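Local atomic coordinates of PUM-HD domain-containing protein (Caenorhabditis elegans, PDB entry 7CGF), a protein that binds PBE-containing RNA through its Pumilio homology domain, and probably recognises the 3' untranslated regions of target mRNAs. Residues 159-162 with 163-167; 184-187 with 188-192; 195-198 with 199-203; 203-206 with 207-211; 212-215 with 216-220. The protein carries 2 engineered substitutions. One frame throughout, in Å; residues are numbered along the deposited sequence. Where two conformers were deposited one is given.

Contact 1 of 5, residues 159-162 with 163-167; sequences VQKA and IEKVS. With nucleotides of chain B.
Val159 to Ala162 meet Ile163 to Val166 within the last turns of helix 155-165. This is a local, mostly buried contact along one helix of the Pumilio homology domain, and it includes a base-reading side chain. Four backbone bonds of the i to i+4 kind join the segments. Val166 is the first residue to leave helical geometry, yet its N still donates to Ala162 O.

On one flank Val159 CG1 lies 3.9 Å from Ile163 CD1, and the two side chains meet at a slant. Helix 172-178 packs on both through Ile174. On another flank Lys161 and Lys165 run side by side and point the same way, with CD of Lys161 3.7 Å from CG of Lys165. Lys161 NZ lies 4.0 Å from Glu164 OE1, a long salt bridge. The stronger partner of Lys161 NZ is Glu128.

Gln160 carries CG beside its backbone N (chi1 -74°) and is extended beyond it. This carries the amide along the helix toward Cys156 and out to the guanine G5 of chain B. G5 N2 donates to Gln160 OE1 at 2.8 Å, with a bent N-H...O angle of 137°. The same oxygen also accepts from Arg200 NH1, and Gln160 NE2 donates to Cys156 O. Glu164 CG rests 3.2 Å from Gln160 O, one turn back.

With OE1 taking two donors and NE2 spent on the helix backbone, the orientation of the amide is settled. It presents an acceptor to the exocyclic amine of the guanine. The charge of Arg200 would probably polarise that acceptor.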
# COMPACT_ATOMS: atom_id res chain seq x y z
N VAL A 159 8.98 -2.45 4.44
CA VAL A 159 8.13 -3.37 5.21
C VAL A 159 7.00 -3.91 4.33
O VAL A 159 6.66 -5.10 4.40
CB VAL A 159 7.59 -2.68 6.47
CG1 VAL A 159 6.54 -3.57 7.19
CG2 VAL A 159 8.72 -2.37 7.41
N GLN A 160 6.38 -3.04 3.53
CA GLN A 160 5.31 -3.53 2.67
C GLN A 160 5.83 -4.55 1.66
O GLN A 160 5.17 -5.56 1.40
CB GLN A 160 4.63 -2.38 1.94
CG GLN A 160 3.73 -1.56 2.86
CD GLN A 160 3.23 -0.32 2.16
OE1 GLN A 160 2.38 -0.40 1.27
NE2 GLN A 160 3.76 0.83 2.56
N LYS A 161 7.01 -4.29 1.08
CA LYS A 161 7.58 -5.26 0.15
C LYS A 161 7.84 -6.59 0.84
O LYS A 161 7.60 -7.66 0.26
CB LYS A 161 8.88 -4.71 -0.46
CG LYS A 161 9.48 -5.58 -1.57
CD LYS A 161 8.53 -5.68 -2.76
CE LYS A 161 8.73 -4.55 -3.76
NZ LYS A 161 7.85 -4.73 -4.96
N ALA A 162 8.33 -6.55 2.08
CA ALA A 162 8.55 -7.79 2.82
C ALA A 162 7.25 -8.58 2.97
O ALA A 162 7.22 -9.80 2.78
CB ALA A 162 9.15 -7.49 4.19
N ILE A 163 6.17 -7.89 3.37
CA ILE A 163 4.88 -8.56 3.55
C ILE A 163 4.38 -9.13 2.23
O ILE A 163 3.76 -10.20 2.20
CB ILE A 163 3.87 -7.58 4.18
CG1 ILE A 163 4.30 -7.24 5.61
CG2 ILE A 163 2.45 -8.17 4.19
CD1 ILE A 163 3.65 -5.96 6.15
N GLU A 164 4.65 -8.44 1.13
CA GLU A 164 4.19 -8.89 -0.18
C GLU A 164 4.94 -10.14 -0.66
O GLU A 164 4.35 -11.01 -1.29
CB GLU A 164 4.35 -7.76 -1.20
CG GLU A 164 3.36 -6.63 -1.02
CD GLU A 164 3.78 -5.37 -1.77
OE1 GLU A 164 4.83 -5.40 -2.46
OE2 GLU A 164 3.06 -4.36 -1.65
N LYS A 165 6.25 -10.23 -0.37
CA LYS A 165 7.13 -11.15 -1.08
C LYS A 165 7.70 -12.27 -0.22
O LYS A 165 8.37 -13.16 -0.76
CB LYS A 165 8.31 -10.39 -1.71
CG LYS A 165 7.92 -9.34 -2.70
CD LYS A 165 7.26 -9.94 -3.93
CE LYS A 165 8.20 -10.89 -4.66
NZ LYS A 165 7.77 -11.09 -6.07
N VAL A 166 7.48 -12.25 1.08
CA VAL A 166 8.06 -13.25 1.98
C VAL A 166 6.93 -14.07 2.60
O VAL A 166 5.87 -13.53 2.94
CB VAL A 166 8.92 -12.58 3.07
CG1 VAL A 166 9.58 -13.62 3.94
CG2 VAL A 166 9.97 -11.67 2.42
N SER A 167 7.16 -15.37 2.74
CA SER A 167 6.13 -16.23 3.29
C SER A 167 5.67 -15.72 4.66
O SER A 167 6.50 -15.28 5.47
CB SER A 167 6.63 -17.67 3.43
OG SER A 167 7.03 -18.14 2.16
P G B 5 -0.93 10.55 -1.42
OP1 G B 5 -0.06 11.75 -1.48
OP2 G B 5 -1.55 10.04 -2.66
O5' G B 5 -0.11 9.35 -0.78
C5' G B 5 0.44 9.43 0.53
C4' G B 5 1.37 8.28 0.82
O4' G B 5 0.71 7.02 0.54
C3' G B 5 2.64 8.22 -0.02
O3' G B 5 3.64 9.06 0.51
C2' G B 5 3.01 6.74 0.02
O2' G B 5 3.70 6.42 1.22
C1' G B 5 1.64 6.07 0.06
N9 G B 5 1.19 5.61 -1.26
C8 G B 5 0.65 6.36 -2.27
N7 G B 5 0.33 5.65 -3.32
C5 G B 5 0.70 4.35 -2.97
C6 G B 5 0.60 3.15 -3.70
O6 G B 5 0.17 2.96 -4.85
N1 G B 5 1.08 2.07 -2.97
C2 G B 5 1.59 2.13 -1.69
N2 G B 5 2.00 0.95 -1.19
N3 G B 5 1.70 3.25 -0.99
C4 G B 5 1.23 4.31 -1.70

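Contact 2 of 5, residues 184-187 with 188-192; sequences TIYE and MSVDP
The short helix 184-189 and the turn leading on to helix 194-204 bring Thr184 to Glu187 against Met188 to Asp191. They belong to a predicted Pumilio repeat of the RNA-binding domain. Ile185 O is gripped twice by Ser189. Ser189 N donates to Ile185 O at 2.8 Å, and Ser189 OG donates to the same Ile185 O at 2.8 Å. The two donors reach the oxygen from opposite faces of the carbonyl plane, and OG stands above that plane. The torsion chi1 (-63°) swings OG back toward the preceding turn, which brings it to that oxygen.

Val190 N closes the last turn on Tyr186 O at 3.1 Å. Its side chain then packs on the Tyr186 ring. Val190 CG1 lies over one face of the Tyr186 ring, off-centre, 4.0 Å from the ring centroid, a CH-pi contact. Arg220 adds a cation-pi contact to the same ring. Met188 CG lies 3.2 Å from Thr184 O, while its side chain packs on helix 146-150.

Glu187 sends its carboxylate to Lys151 and His147. Asp191 precedes the turn into helix 194-204 and caps it: its OD2 accepts from the backbone N of Tyr193 and of Gly194. Asp191 CB rests 3.4 Å from Glu187 O.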
# COMPACT_ATOMS: atom_id res chain seq x y z
N THR A 184 -0.92 0.21 19.49
CA THR A 184 -0.05 0.24 18.31
C THR A 184 -0.87 0.16 17.02
O THR A 184 -0.57 0.88 16.05
CB THR A 184 0.95 -0.91 18.38
OG1 THR A 184 1.62 -0.85 19.64
CG2 THR A 184 2.01 -0.77 17.27
N ILE A 185 -1.88 -0.70 16.96
CA ILE A 185 -2.65 -0.82 15.72
C ILE A 185 -3.41 0.47 15.44
O ILE A 185 -3.49 0.92 14.29
CB ILE A 185 -3.58 -2.04 15.77
CG1 ILE A 185 -2.85 -3.26 15.25
CG2 ILE A 185 -4.87 -1.79 14.99
CD1 ILE A 185 -2.60 -3.21 13.76
N TYR A 186 -3.92 1.12 16.48
CA TYR A 186 -4.55 2.42 16.28
C TYR A 186 -3.54 3.42 15.73
O TYR A 186 -3.80 4.10 14.72
CB TYR A 186 -5.17 2.93 17.58
CG TYR A 186 -5.69 4.35 17.40
CD1 TYR A 186 -6.92 4.57 16.82
CD2 TYR A 186 -4.90 5.44 17.74
CE1 TYR A 186 -7.39 5.86 16.62
CE2 TYR A 186 -5.35 6.73 17.53
CZ TYR A 186 -6.59 6.93 16.97
OH TYR A 186 -7.03 8.21 16.77
N GLU A 187 -2.38 3.52 16.40
CA GLU A 187 -1.33 4.46 16.02
C GLU A 187 -0.93 4.25 14.57
O GLU A 187 -0.75 5.21 13.81
CB GLU A 187 -0.12 4.28 16.95
CG GLU A 187 1.22 4.87 16.44
CD GLU A 187 2.51 4.33 17.14
OE1 GLU A 187 3.60 4.91 16.89
OE2 GLU A 187 2.48 3.35 17.92
N MET A 188 -0.80 2.99 14.15
CA MET A 188 -0.40 2.71 12.77
C MET A 188 -1.53 3.00 11.80
O MET A 188 -1.30 3.53 10.70
CB MET A 188 0.06 1.25 12.63
CG MET A 188 1.32 0.89 13.41
SD MET A 188 2.73 1.79 12.75
CE MET A 188 3.98 1.34 13.99
N SER A 189 -2.76 2.65 12.17
CA SER A 189 -3.88 2.83 11.26
C SER A 189 -4.18 4.29 10.96
O SER A 189 -4.77 4.59 9.92
CB SER A 189 -5.15 2.17 11.82
OG SER A 189 -4.97 0.77 11.94
N VAL A 190 -3.82 5.22 11.86
CA VAL A 190 -4.08 6.63 11.60
C VAL A 190 -2.83 7.38 11.14
O VAL A 190 -2.85 8.61 11.05
CB VAL A 190 -4.72 7.31 12.83
CG1 VAL A 190 -5.93 6.48 13.26
CG2 VAL A 190 -3.72 7.44 13.96
N ASP A 191 -1.76 6.66 10.83
CA ASP A 191 -0.49 7.17 10.31
C ASP A 191 -0.46 7.03 8.79
O ASP A 191 -0.89 6.00 8.26
CB ASP A 191 0.69 6.40 10.91
CG ASP A 191 2.03 6.97 10.49
OD1 ASP A 191 2.48 7.97 11.13
OD2 ASP A 191 2.63 6.43 9.54
N PRO A 192 -0.00 8.04 8.04
CA PRO A 192 -0.04 7.94 6.58
C PRO A 192 0.79 6.80 6.02
O PRO A 192 0.51 6.32 4.93
CB PRO A 192 0.52 9.30 6.12
CG PRO A 192 1.35 9.75 7.25
CD PRO A 192 0.62 9.30 8.49

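Contact 3 of 5, residues 195-198 with 199-203; sequences CRVV and QRCLE. With nucleotides of chain B.
The base-recognition face of a Pumilio repeat is formed here by Cys195, Arg196 and Gln199, on consecutive turns of helix 194-204. As in other PUF repeats, a Cys and Gln pair reads an adenine and a third side chain, here Arg196, stacks between neighbouring bases.

Gln199 NE2 donates to N1 of A4 of chain B at 2.9 Å, nearly straight at 165°. A4 N6 donates to Gln199 OE1, although the position of that oxygen is less sure. The amide thus lies along the Watson-Crick edge of the adenine. NE2 also has a weak bond to Cys195 O, which ties the amide back to the helix. With chi1 at 69° Cys195 SG tips toward the base, 3.5 Å from A4 C2.

The Arg196 guanidinium is sandwiched. A4 covers one face, with C4 3.3 Å from Arg196 NH2. G5 of chain B covers the opposite face, its N9 3.2 Å from Arg196 NH2. A weak bond from NH2 to the ribose O4' of G5 is added.

The Arg200 guanidinium lies with one face over Arg196 O. Arg200 NH2 forms a salt bridge with Glu203 OE1 at 2.8 Å. Water 1 accepts from Arg200 NH1 at 2.8 Å and from Arg196 NH1 at 3.1 Å, linking the two arginines beside the bases.

Away from the RNA, Val197 and Cys201 pack on helix 155-165. Val198 packs on helices 172-178 and 184-189, and Leu202 meets His236 of helix 230-240. Helix 194-204 is thus wedged between its neighbours on the RNA-binding face.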
# COMPACT_ATOMS: atom_id res chain seq x y z
N CYS A 195 -0.49 3.01 8.01
CA CYS A 195 -1.77 2.44 7.59
C CYS A 195 -1.60 1.52 6.40
O CYS A 195 -2.36 0.56 6.24
CB CYS A 195 -2.78 3.54 7.27
SG CYS A 195 -2.36 4.49 5.76
N ARG A 196 -0.58 1.77 5.57
CA ARG A 196 -0.31 0.94 4.41
C ARG A 196 0.29 -0.39 4.83
O ARG A 196 0.04 -1.42 4.19
CB ARG A 196 0.64 1.68 3.46
CG ARG A 196 0.11 3.04 3.00
CD ARG A 196 -0.91 2.91 1.87
NE ARG A 196 -1.17 4.23 1.28
CZ ARG A 196 -1.71 4.44 0.08
NH1 ARG A 196 -2.03 3.42 -0.69
NH2 ARG A 196 -1.89 5.68 -0.36
N VAL A 197 1.10 -0.37 5.88
CA VAL A 197 1.61 -1.61 6.45
C VAL A 197 0.47 -2.47 6.97
O VAL A 197 0.41 -3.67 6.71
CB VAL A 197 2.63 -1.31 7.55
CG1 VAL A 197 3.03 -2.61 8.28
CG2 VAL A 197 3.87 -0.67 6.94
N VAL A 198 -0.47 -1.86 7.70
CA VAL A 198 -1.61 -2.63 8.21
C VAL A 198 -2.42 -3.21 7.05
O VAL A 198 -2.81 -4.38 7.08
CB VAL A 198 -2.49 -1.75 9.12
CG1 VAL A 198 -3.75 -2.54 9.59
CG2 VAL A 198 -1.70 -1.22 10.30
N GLN A 199 -2.67 -2.40 6.01
CA GLN A 199 -3.41 -2.91 4.87
C GLN A 199 -2.70 -4.08 4.21
O GLN A 199 -3.34 -5.08 3.83
CB GLN A 199 -3.66 -1.80 3.86
CG GLN A 199 -4.64 -0.78 4.39
CD GLN A 199 -4.73 0.45 3.52
OE1 GLN A 199 -5.19 0.37 2.38
NE2 GLN A 199 -4.25 1.59 4.04
N ARG A 200 -1.37 -3.98 4.03
CA ARG A 200 -0.62 -5.06 3.40
C ARG A 200 -0.70 -6.33 4.23
O ARG A 200 -0.86 -7.44 3.68
CB ARG A 200 0.82 -4.61 3.17
CG ARG A 200 1.47 -5.11 1.87
CD ARG A 200 0.77 -4.62 0.61
NE ARG A 200 0.75 -3.16 0.53
CZ ARG A 200 -0.35 -2.41 0.51
NH1 ARG A 200 -0.26 -1.08 0.45
NH2 ARG A 200 -1.55 -2.96 0.55
N CYS A 201 -0.62 -6.20 5.56
CA CYS A 201 -0.78 -7.36 6.43
C CYS A 201 -2.15 -8.01 6.26
O CYS A 201 -2.26 -9.24 6.21
CB CYS A 201 -0.58 -6.96 7.88
SG CYS A 201 1.13 -6.67 8.26
N LEU A 202 -3.21 -7.20 6.17
CA LEU A 202 -4.55 -7.77 6.00
C LEU A 202 -4.69 -8.50 4.67
O LEU A 202 -5.45 -9.47 4.58
CB LEU A 202 -5.61 -6.66 6.12
CG LEU A 202 -5.67 -5.99 7.48
CD1 LEU A 202 -6.58 -4.76 7.40
CD2 LEU A 202 -6.15 -6.98 8.54
N GLU A 203 -3.96 -8.05 3.65
CA GLU A 203 -4.00 -8.68 2.33
C GLU A 203 -3.23 -9.99 2.27
O GLU A 203 -3.67 -10.92 1.59
CB GLU A 203 -3.41 -7.74 1.28
CG GLU A 203 -4.30 -6.58 0.92
CD GLU A 203 -3.53 -5.48 0.22
OE1 GLU A 203 -2.29 -5.62 0.08
OE2 GLU A 203 -4.17 -4.49 -0.19
P A B 4 -7.05 11.93 -2.28
OP1 A B 4 -6.36 13.19 -2.61
OP2 A B 4 -7.58 11.07 -3.37
O5' A B 4 -6.04 11.06 -1.42
C5' A B 4 -5.16 11.71 -0.53
C4' A B 4 -4.43 10.75 0.36
O4' A B 4 -5.28 9.65 0.75
C3' A B 4 -3.22 10.05 -0.22
O3' A B 4 -2.08 10.88 -0.33
C2' A B 4 -3.02 8.91 0.78
O2' A B 4 -2.41 9.40 1.96
C1' A B 4 -4.47 8.55 1.11
N9 A B 4 -4.91 7.31 0.45
C8 A B 4 -5.44 6.96 -0.77
N7 A B 4 -5.65 5.66 -0.87
C5 A B 4 -5.21 5.13 0.35
C6 A B 4 -5.14 3.86 0.95
N6 A B 4 -5.51 2.70 0.39
N1 A B 4 -4.65 3.78 2.20
C2 A B 4 -4.25 4.86 2.84
N3 A B 4 -4.27 6.11 2.39
C4 A B 4 -4.76 6.16 1.15
P G B 5 -0.93 10.55 -1.42
OP1 G B 5 -0.06 11.75 -1.48
OP2 G B 5 -1.55 10.04 -2.66
O5' G B 5 -0.11 9.35 -0.78
C5' G B 5 0.44 9.43 0.53
C4' G B 5 1.37 8.28 0.82
O4' G B 5 0.71 7.02 0.54
C3' G B 5 2.64 8.22 -0.02
O3' G B 5 3.64 9.06 0.51
C2' G B 5 3.01 6.74 0.02
O2' G B 5 3.70 6.42 1.22
C1' G B 5 1.64 6.07 0.06
N9 G B 5 1.19 5.61 -1.26
C8 G B 5 0.65 6.36 -2.27
N7 G B 5 0.33 5.65 -3.32
C5 G B 5 0.70 4.35 -2.97
C6 G B 5 0.60 3.15 -3.70
O6 G B 5 0.17 2.96 -4.85
N1 G B 5 1.08 2.07 -2.97
C2 G B 5 1.59 2.13 -1.69
N2 G B 5 2.00 0.95 -1.19
N3 G B 5 1.70 3.25 -0.99
C4 G B 5 1.23 4.31 -1.70
O HOH W 1 -2.62 0.47 0.07

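Contact 4 of 5, residues 203-206 with 207-211; sequences EHCS and PSQTK
Gln209 turns CG beside its own backbone N (chi1 -72°) and runs extended from there, which brings its amide back to Ser206, the N-cap of helix 207-219. The Ser206 torsion (chi1 51°) puts OG beside that amide. Ser206 N donates to Gln209 OE1 at 3.0 Å. The bond is straight (161°), in the carbonyl plane and on a lone pair of the oxygen. This is the side-chain-to-backbone half of a capping box. Ser206 OG lies 3.1 Å from Gln209 OE1.

Ser206 O accepts from Thr210 N at 2.8 Å. A weak bond reaches the same oxygen from Gln209 N. Pro207 is the first residue of the helix, with its CD tight against Ser206 CB at 3.5 Å. Beside the cap, Cys205 CB touches Thr210 CG2 at 3.8 Å and Gln209 OE1 at 3.2 Å.

The other end of the amide is held by helix 172-178 and the turn before it: Gln209 NE2 donates to Gln172 OE1 and to Pro168 O. With an N-H received on OE1 and two acceptors at NE2, the amide cannot readily flip. One side chain thus pins the bend between helices 194-204 and 207-219 to the preceding layer.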
# COMPACT_ATOMS: atom_id res chain seq x y z
N GLU A 203 -3.96 -8.05 3.65
CA GLU A 203 -4.00 -8.68 2.33
C GLU A 203 -3.23 -9.99 2.27
O GLU A 203 -3.67 -10.92 1.59
CB GLU A 203 -3.41 -7.74 1.28
CG GLU A 203 -4.30 -6.58 0.92
CD GLU A 203 -3.53 -5.48 0.22
OE1 GLU A 203 -2.29 -5.62 0.08
OE2 GLU A 203 -4.17 -4.49 -0.19
N HIS A 204 -2.08 -10.09 2.95
CA HIS A 204 -1.16 -11.19 2.70
C HIS A 204 -0.92 -12.12 3.88
O HIS A 204 -0.44 -13.25 3.67
CB HIS A 204 0.21 -10.66 2.25
CG HIS A 204 0.17 -9.95 0.95
ND1 HIS A 204 0.22 -10.61 -0.26
CD2 HIS A 204 0.08 -8.63 0.65
CE1 HIS A 204 0.16 -9.73 -1.25
NE2 HIS A 204 0.08 -8.52 -0.72
N CYS A 205 -1.18 -11.69 5.10
CA CYS A 205 -0.87 -12.55 6.24
C CYS A 205 -1.95 -13.61 6.40
O CYS A 205 -3.05 -13.51 5.86
CB CYS A 205 -0.74 -11.72 7.50
SG CYS A 205 0.73 -10.71 7.48
N SER A 206 -1.60 -14.66 7.15
CA SER A 206 -2.52 -15.77 7.36
C SER A 206 -3.65 -15.36 8.30
O SER A 206 -3.50 -14.43 9.09
CB SER A 206 -1.76 -16.97 7.92
OG SER A 206 -0.98 -16.62 9.05
N PRO A 207 -4.80 -16.04 8.23
CA PRO A 207 -5.91 -15.67 9.12
C PRO A 207 -5.56 -15.78 10.60
O PRO A 207 -6.13 -15.04 11.41
CB PRO A 207 -7.03 -16.65 8.72
CG PRO A 207 -6.35 -17.74 7.95
CD PRO A 207 -5.19 -17.09 7.27
N SER A 208 -4.62 -16.66 10.98
CA SER A 208 -4.16 -16.70 12.37
C SER A 208 -3.36 -15.46 12.73
O SER A 208 -3.35 -15.05 13.90
CB SER A 208 -3.29 -17.95 12.61
OG SER A 208 -1.90 -17.65 12.57
N GLN A 209 -2.67 -14.87 11.75
CA GLN A 209 -1.97 -13.63 11.99
C GLN A 209 -2.93 -12.45 11.97
O GLN A 209 -2.82 -11.56 12.82
CB GLN A 209 -0.88 -13.44 10.93
CG GLN A 209 0.31 -14.38 11.09
CD GLN A 209 1.31 -14.26 9.94
OE1 GLN A 209 0.91 -14.18 8.78
NE2 GLN A 209 2.60 -14.28 10.27
N THR A 210 -3.88 -12.44 11.04
CA THR A 210 -4.74 -11.27 10.93
C THR A 210 -5.83 -11.22 12.00
O THR A 210 -6.32 -10.14 12.30
CB THR A 210 -5.41 -11.20 9.55
OG1 THR A 210 -6.27 -12.32 9.39
CG2 THR A 210 -4.35 -11.20 8.44
N LYS A 211 -6.24 -12.36 12.57
CA LYS A 211 -7.31 -12.32 13.56
C LYS A 211 -7.03 -11.37 14.72
O LYS A 211 -7.87 -10.50 14.99
CB LYS A 211 -7.59 -13.75 14.08
CG LYS A 211 -8.82 -13.80 14.97
CD LYS A 211 -9.16 -15.22 15.44
CE LYS A 211 -10.49 -15.22 16.18
NZ LYS A 211 -10.90 -16.58 16.66

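Contact 5 of 5, residues 212-215 with 216-220; sequences PVIG and QIHKR
Gln216 meets Pro212 first, in the last turns of helix 207-219. Gln216 N donates to Pro212 O at 3.1 Å. The bend at chi2 (-29°) turns the amide of Gln216 back toward Pro212. Water 2 donates to Pro212 O at 2.8 Å and to Gln216 OE1 at 2.7 Å, bridging backbone and side chain. Gln216 NE2 goes to Ser182 O.

Ile217 follows. Its N donates to Val213 O, and Ile217 CD1 lies 4.3 Å from Val213 CG1. Both side chains face Ile185 of helix 184-189, and Ile217 also meets Val233 and Val237 of helix 230-240.

His218 donates its backbone N to Ile214 O at 3.0 Å. In one of its two conformers the ring lies beside Ile214, pointing the same way, with His218 CE1 3.5 Å from Ile214 CG2. Gly215 CA sits at the ring edge, near its plane. The imidazole extends toward Asp245, Val248 and Ile249 of helix 243-255.

Lys219 has a weak backbone bond to Gly215 O, with its CG 3.3 Å from that oxygen. The chain is fully extended, and Lys219 NZ donates to Gln216 OE1 at 2.7 Å on a lone pair. Gln216 and Lys219 both touch a crystal neighbour.

The chemistry divides the helix. Ile and Val join it to the layers on its buried side, while Gln216 OE1 gathers donors on its polar side. That oxygen accepts from both the Lys219 ammonium and water 2, and these two donors fix the turn of the amide. The positive charge would probably polarise its C=O.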
# COMPACT_ATOMS: atom_id res chain seq x y z
N PRO A 212 -5.88 -11.43 15.40
CA PRO A 212 -5.65 -10.44 16.47
C PRO A 212 -5.46 -9.02 15.96
O PRO A 212 -5.76 -8.07 16.70
CB PRO A 212 -4.39 -10.97 17.17
CG PRO A 212 -3.71 -11.82 16.14
CD PRO A 212 -4.80 -12.42 15.31
N VAL A 213 -4.93 -8.84 14.75
CA VAL A 213 -4.82 -7.50 14.19
C VAL A 213 -6.21 -6.90 14.00
O VAL A 213 -6.49 -5.76 14.41
CB VAL A 213 -4.03 -7.55 12.86
CG1 VAL A 213 -4.10 -6.20 12.13
CG2 VAL A 213 -2.58 -7.94 13.12
N ILE A 214 -7.10 -7.67 13.37
CA ILE A 214 -8.47 -7.22 13.19
C ILE A 214 -9.14 -6.98 14.53
O ILE A 214 -9.93 -6.05 14.70
CB ILE A 214 -9.22 -8.24 12.32
CG1 ILE A 214 -8.65 -8.17 10.89
CG2 ILE A 214 -10.75 -7.96 12.32
CD1 ILE A 214 -9.04 -9.35 9.99
N GLY A 215 -8.82 -7.82 15.53
CA GLY A 215 -9.43 -7.63 16.84
C GLY A 215 -9.08 -6.30 17.47
O GLY A 215 -9.92 -5.66 18.11
N GLN A 216 -7.83 -5.84 17.26
CA GLN A 216 -7.44 -4.52 17.75
C GLN A 216 -8.19 -3.42 17.02
O GLN A 216 -8.63 -2.45 17.64
CB GLN A 216 -5.93 -4.30 17.58
CG GLN A 216 -5.00 -4.74 18.71
CD GLN A 216 -5.64 -4.69 20.09
OE1 GLN A 216 -6.24 -5.66 20.50
NE2 GLN A 216 -5.49 -3.58 20.81
N ILE A 217 -8.33 -3.54 15.70
CA ILE A 217 -9.07 -2.54 14.94
C ILE A 217 -10.50 -2.43 15.46
O ILE A 217 -11.03 -1.32 15.62
CB ILE A 217 -9.03 -2.88 13.43
CG1 ILE A 217 -7.59 -2.79 12.91
CG2 ILE A 217 -9.96 -1.94 12.65
CD1 ILE A 217 -7.35 -3.49 11.59
N HIS A 218 -11.15 -3.56 15.74
CA HIS A 218 -12.52 -3.54 16.24
C HIS A 218 -12.64 -2.74 17.54
O HIS A 218 -13.65 -2.07 17.77
CB HIS A 218 -13.04 -4.97 16.45
CG HIS A 218 -13.61 -5.61 15.21
ND1 HIS A 218 -13.25 -6.88 14.81
CD2 HIS A 218 -14.53 -5.17 14.32
CE1 HIS A 218 -13.91 -7.19 13.71
NE2 HIS A 218 -14.70 -6.18 13.39
N LYS A 219 -11.62 -2.82 18.41
CA LYS A 219 -11.73 -2.17 19.72
C LYS A 219 -11.86 -0.66 19.60
O LYS A 219 -12.51 -0.03 20.44
CB LYS A 219 -10.52 -2.52 20.59
CG LYS A 219 -10.46 -4.02 20.95
CD LYS A 219 -9.18 -4.36 21.72
CE LYS A 219 -9.06 -5.87 21.97
NZ LYS A 219 -7.78 -6.25 22.68
N ARG A 220 -11.28 -0.05 18.57
CA ARG A 220 -11.39 1.39 18.33
C ARG A 220 -11.97 1.65 16.95
O ARG A 220 -11.55 2.56 16.22
CB ARG A 220 -10.05 2.08 18.53
CG ARG A 220 -9.63 1.96 19.98
CD ARG A 220 -8.31 2.62 20.26
NE ARG A 220 -8.41 4.06 20.14
CZ ARG A 220 -7.40 4.89 20.39
NH1 ARG A 220 -6.24 4.40 20.80
NH2 ARG A 220 -7.55 6.19 20.24
O HOH W 2 -6.09 -8.14 19.46

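The five contacts follow one another along the chain. Each is local to a helix or a turn, so none closes a long loop, and none nests in or crosses another. Contact 1 ends helix 155-165. Contact 2 spans helix 184-189 and leads into helix 194-204, which holds contact 3. Contact 4 begins where contact 3 ends, sharing Glu203, and turns the chain into helix 207-219, where contact 5 lies. Contacts 1 and 3 meet on the RNA-binding face through Gln160 and Arg200. Contact 2 packs on contact 5 through Ile185, and Leu202 of contact 3 packs on Ile214. Together they tie adjoining helical layers of the Pumilio array.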